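Local coordinates for YCAC GENE product (Escherichia coli, PDB 1YAC), which forms an octamer and is probably a hydrolase of the isochorismatase-like family, of unknown substrate specificity, at residues P53-T58 / K98-T103; V136-G141 / L162-G167. All blocks are in the same frame, centred on the assembly; numbering follows the deposited sequence.

Contact 1: P53-T58 / K98-T103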
# COMPACT_ATOMS: atom_id res chain seq x y z
N PRO A 53 10.12 -9.67 -36.38
CA PRO A 53 10.65 -11.04 -36.26
C PRO A 53 10.60 -11.35 -34.77
O PRO A 53 11.10 -10.56 -33.96
CB PRO A 53 12.09 -10.88 -36.74
CG PRO A 53 11.95 -9.86 -37.83
CD PRO A 53 11.04 -8.82 -37.16
N THR A 54 10.01 -12.48 -34.42
CA THR A 54 9.84 -12.87 -33.01
C THR A 54 10.49 -14.21 -32.70
O THR A 54 10.47 -15.14 -33.51
CB THR A 54 8.33 -12.89 -32.66
OG1 THR A 54 7.79 -11.58 -32.89
CG2 THR A 54 8.09 -13.29 -31.20
N ILE A 55 11.13 -14.28 -31.53
CA ILE A 55 11.80 -15.49 -31.07
C ILE A 55 11.22 -15.96 -29.74
O ILE A 55 11.12 -15.19 -28.78
CB ILE A 55 13.31 -15.21 -30.92
CG1 ILE A 55 13.89 -14.90 -32.30
CG2 ILE A 55 14.03 -16.41 -30.33
CD1 ILE A 55 15.23 -14.28 -32.23
N LEU A 56 10.78 -17.21 -29.71
CA LEU A 56 10.22 -17.82 -28.51
C LEU A 56 11.25 -18.78 -27.92
O LEU A 56 11.97 -19.46 -28.65
CB LEU A 56 8.96 -18.62 -28.85
CG LEU A 56 7.85 -17.93 -29.64
CD1 LEU A 56 6.78 -18.97 -29.94
CD2 LEU A 56 7.27 -16.75 -28.87
N THR A 57 11.33 -18.82 -26.59
CA THR A 57 12.27 -19.74 -25.95
C THR A 57 11.70 -20.15 -24.61
O THR A 57 10.91 -19.41 -24.02
CB THR A 57 13.70 -19.13 -25.81
OG1 THR A 57 14.60 -20.12 -25.29
CG2 THR A 57 13.69 -17.90 -24.90
N THR A 58 12.02 -21.36 -24.18
CA THR A 58 11.52 -21.89 -22.91
C THR A 58 12.65 -22.58 -22.19
O THR A 58 13.65 -22.99 -22.79
CB THR A 58 10.38 -22.89 -23.11
OG1 THR A 58 10.86 -24.00 -23.88
CG2 THR A 58 9.19 -22.24 -23.82
N LYS A 98 21.92 -17.50 -32.42
CA LYS A 98 21.87 -17.61 -33.88
C LYS A 98 20.55 -17.07 -34.41
O LYS A 98 20.52 -16.26 -35.35
CB LYS A 98 22.04 -19.07 -34.31
CG LYS A 98 23.39 -19.40 -34.89
CD LYS A 98 23.45 -20.84 -35.36
CE LYS A 98 22.39 -21.11 -36.43
NZ LYS A 98 22.45 -22.53 -36.92
N ALA A 99 19.45 -17.47 -33.78
CA ALA A 99 18.12 -17.02 -34.21
C ALA A 99 18.02 -15.50 -34.06
O ALA A 99 17.54 -14.81 -34.97
CB ALA A 99 17.03 -17.72 -33.41
N VAL A 100 18.50 -14.97 -32.94
CA VAL A 100 18.46 -13.53 -32.70
C VAL A 100 19.24 -12.78 -33.78
O VAL A 100 18.72 -11.87 -34.41
CB VAL A 100 19.03 -13.15 -31.32
CG1 VAL A 100 19.12 -11.62 -31.19
CG2 VAL A 100 18.15 -13.73 -30.21
N LYS A 101 20.48 -13.21 -34.01
CA LYS A 101 21.31 -12.56 -35.02
C LYS A 101 20.76 -12.73 -36.43
O LYS A 101 20.92 -11.84 -37.27
CB LYS A 101 22.76 -13.03 -34.91
CG LYS A 101 23.43 -12.59 -33.60
CD LYS A 101 24.89 -12.98 -33.53
CE LYS A 101 25.52 -12.44 -32.26
NZ LYS A 101 26.98 -12.70 -32.20
N ALA A 102 20.07 -13.84 -36.68
CA ALA A 102 19.50 -14.11 -38.00
C ALA A 102 18.37 -13.14 -38.35
O ALA A 102 18.00 -13.02 -39.52
CB ALA A 102 19.01 -15.54 -38.10
N THR A 103 17.78 -12.50 -37.35
CA THR A 103 16.71 -11.55 -37.62
C THR A 103 17.30 -10.33 -38.33
O THR A 103 16.59 -9.61 -39.02
CB THR A 103 16.00 -11.06 -36.33
OG1 THR A 103 16.89 -10.27 -35.56
CG2 THR A 103 15.52 -12.23 -35.48
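Helix 94-102 lies against the parallel sheet of a three-layer alpha-beta-alpha sandwich, and here the end of the helix, with T103 just after V100's turn, meets P53 and I55 at the start of strand 54-59. I55 carries most of it. Its CG1 branch sits anti to the carbonyl carbon (chi1 -64°) and, extended at chi2, sends CD1 out end-on to the helix backbone. That methyl lies 3.3 Å from V100 CA, tighter than usual for two carbons, and 3.6 Å from V100 CG2, while A99 CB stands 4.1 Å from it. T103 adds a third contact: its CG2 rests 3.9 Å from I55 CD1 and from P53 CB, bridging the two. The hydroxyl of T103 turns back toward the helix, where OG1 donates to V100 O over 2.7 Å, nearly in line with the C=O bond. A serine here would lose the methyl and would probably leave a gap between P53 and the tip of I55. I55 also packs on L16, I82 and F96; it is buried, while P53 and T103 are partly exposed. Apolar packing of a helix on neighbouring parallel strands is typical of the Rossmann-like isochorismatase fold.

Contact 2: V136-G141 / L162-G167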
# COMPACT_ATOMS: atom_id res chain seq x y z
N VAL A 136 10.55 -4.75 -21.76
CA VAL A 136 9.13 -4.46 -21.54
C VAL A 136 8.87 -4.86 -20.08
O VAL A 136 8.55 -6.02 -19.79
CB VAL A 136 8.22 -5.23 -22.51
CG1 VAL A 136 6.84 -4.63 -22.50
CG2 VAL A 136 8.78 -5.17 -23.92
N THR A 137 8.96 -3.89 -19.19
CA THR A 137 8.83 -4.13 -17.76
C THR A 137 7.45 -4.56 -17.27
O THR A 137 7.34 -5.12 -16.18
CB THR A 137 9.29 -2.90 -16.94
OG1 THR A 137 8.46 -1.78 -17.26
CG2 THR A 137 10.74 -2.55 -17.28
N ASP A 138 6.41 -4.22 -18.03
CA ASP A 138 5.07 -4.63 -17.63
C ASP A 138 4.61 -5.95 -18.25
O ASP A 138 3.50 -6.41 -17.98
CB ASP A 138 4.05 -3.49 -17.77
CG ASP A 138 3.80 -3.06 -19.20
OD1 ASP A 138 4.56 -3.45 -20.11
OD2 ASP A 138 2.83 -2.30 -19.41
N ALA A 139 5.48 -6.57 -19.07
CA ALA A 139 5.20 -7.87 -19.66
C ALA A 139 6.25 -8.89 -19.16
O ALA A 139 6.41 -9.97 -19.73
CB ALA A 139 5.19 -7.80 -21.19
N SER A 140 7.01 -8.50 -18.14
CA SER A 140 8.03 -9.34 -17.51
C SER A 140 7.59 -9.46 -16.06
O SER A 140 7.11 -8.48 -15.49
CB SER A 140 9.40 -8.68 -17.59
OG SER A 140 9.79 -8.51 -18.95
N GLY A 141 7.71 -10.64 -15.47
CA GLY A 141 7.24 -10.81 -14.10
C GLY A 141 8.22 -11.49 -13.18
O GLY A 141 9.10 -12.25 -13.62
N LEU A 162 14.18 1.02 -20.32
CA LEU A 162 13.01 0.41 -19.68
C LEU A 162 11.77 1.01 -20.31
O LEU A 162 11.60 2.23 -20.31
CB LEU A 162 13.03 0.67 -18.17
CG LEU A 162 14.27 0.23 -17.39
CD1 LEU A 162 14.00 0.41 -15.92
CD2 LEU A 162 14.65 -1.22 -17.70
N MET A 163 10.94 0.15 -20.88
CA MET A 163 9.71 0.58 -21.52
C MET A 163 8.54 -0.32 -21.12
O MET A 163 8.71 -1.33 -20.41
CB MET A 163 9.90 0.58 -23.05
CG MET A 163 10.70 1.81 -23.58
SD MET A 163 10.81 1.82 -25.35
CE MET A 163 9.32 2.59 -25.80
N THR A 164 7.34 0.09 -21.50
CA THR A 164 6.14 -0.69 -21.20
C THR A 164 5.43 -0.92 -22.53
O THR A 164 5.64 -0.15 -23.48
CB THR A 164 5.29 -0.01 -20.09
OG1 THR A 164 5.24 1.40 -20.30
CG2 THR A 164 5.94 -0.27 -18.72
N TRP A 165 4.59 -1.95 -22.62
CA TRP A 165 3.99 -2.29 -23.90
C TRP A 165 3.28 -1.20 -24.69
O TRP A 165 3.47 -1.10 -25.90
CB TRP A 165 3.15 -3.59 -23.84
CG TRP A 165 1.75 -3.43 -23.33
CD1 TRP A 165 1.30 -3.72 -22.07
CD2 TRP A 165 0.63 -2.93 -24.06
NE1 TRP A 165 -0.05 -3.42 -21.98
CE2 TRP A 165 -0.48 -2.94 -23.19
CE3 TRP A 165 0.45 -2.48 -25.38
CZ2 TRP A 165 -1.75 -2.50 -23.59
CZ3 TRP A 165 -0.81 -2.04 -25.78
CH2 TRP A 165 -1.89 -2.06 -24.88
N PHE A 166 2.49 -0.37 -24.02
CA PHE A 166 1.77 0.69 -24.73
C PHE A 166 2.79 1.68 -25.32
O PHE A 166 2.67 2.09 -26.48
CB PHE A 166 0.78 1.40 -23.80
CG PHE A 166 0.03 2.53 -24.46
CD1 PHE A 166 -1.09 2.29 -25.24
CD2 PHE A 166 0.43 3.85 -24.24
CE1 PHE A 166 -1.81 3.35 -25.80
CE2 PHE A 166 -0.28 4.91 -24.80
CZ PHE A 166 -1.40 4.66 -25.58
N GLY A 167 3.82 2.01 -24.52
CA GLY A 167 4.87 2.89 -24.99
C GLY A 167 5.59 2.29 -26.19
O GLY A 167 5.89 2.99 -27.17
O HOH W 1 1.68 -0.48 -21.20
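L162 opens the contact by laying its CB 4.1 Å from T137 CG2, the two side chains lying roughly square to each other; W152 of helix 145-158 touches both. At M163 it is the backbone that works. Its carbonyl oxygen takes the T137 N-H over 2.8 Å, the donor almost straight ahead of the C=O bond (170° at the oxygen), and V136 CA adds a weaker CH...O approach to the same atom. T137 OG1 also lies near M163 O, but that bond is not settled, and the hydroxyl's stronger partner is S150 of the second subunit. V136 and M163 form the parallel bridge between strands 132-136 and 161-163, the latter being the outermost strand of the sheet within this chain. Past the bridge the chains part: V136 to A139 makes a type I turn, while the other strand runs into helix 165-173 at the C-terminal ends of the parallel strands. T164 sits right before the helix without its hydroxyl capping it; instead its CG2 packs 3.3 Å from T137 OG1 and its CB 3.4 Å from D138 OD2. At W165, V136 CG1 packs 3.5 Å from the backbone N and also against CB. With D138 CG held between backbone N and carbonyl carbon (chi1 66°), OD1 receives W165 N on its syn side at 2.9 Å, and OD2 accepts a hydrogen bond from a water, which in turn accepts one from F166 N. The carboxylate thus reaches two first-turn N-H groups. W165 CD1 lies 3.4 Å from D138 OD2, the carboxylate and ring planes only 24° apart, while W165 NE1 bonds to N39 OD1, and N39 ND2 reaches back to D138 O.

In the fold
From the N terminus, strand 13-18 is laid down first, then helix 33-49 and strand 54-59, where contact 1 begins. The chain passes through strand 81-84 and returns along helix 94-102, closing a loop of 39 intervening residues at 98-103. Only later, after strand 107-112, at the end of strand 132-136, does contact 2 open; helix 145-158 lies inside its shorter loop of 20 residues, closed at 162-167. The two loops therefore follow in series, neither nesting nor crossing. The centres of contact 1 and contact 2 are about 19 Å apart. Both reach the same sheet: contact 1 ties a helix to one half, contact 2 joins strand ends in the other half, beside the second subunit.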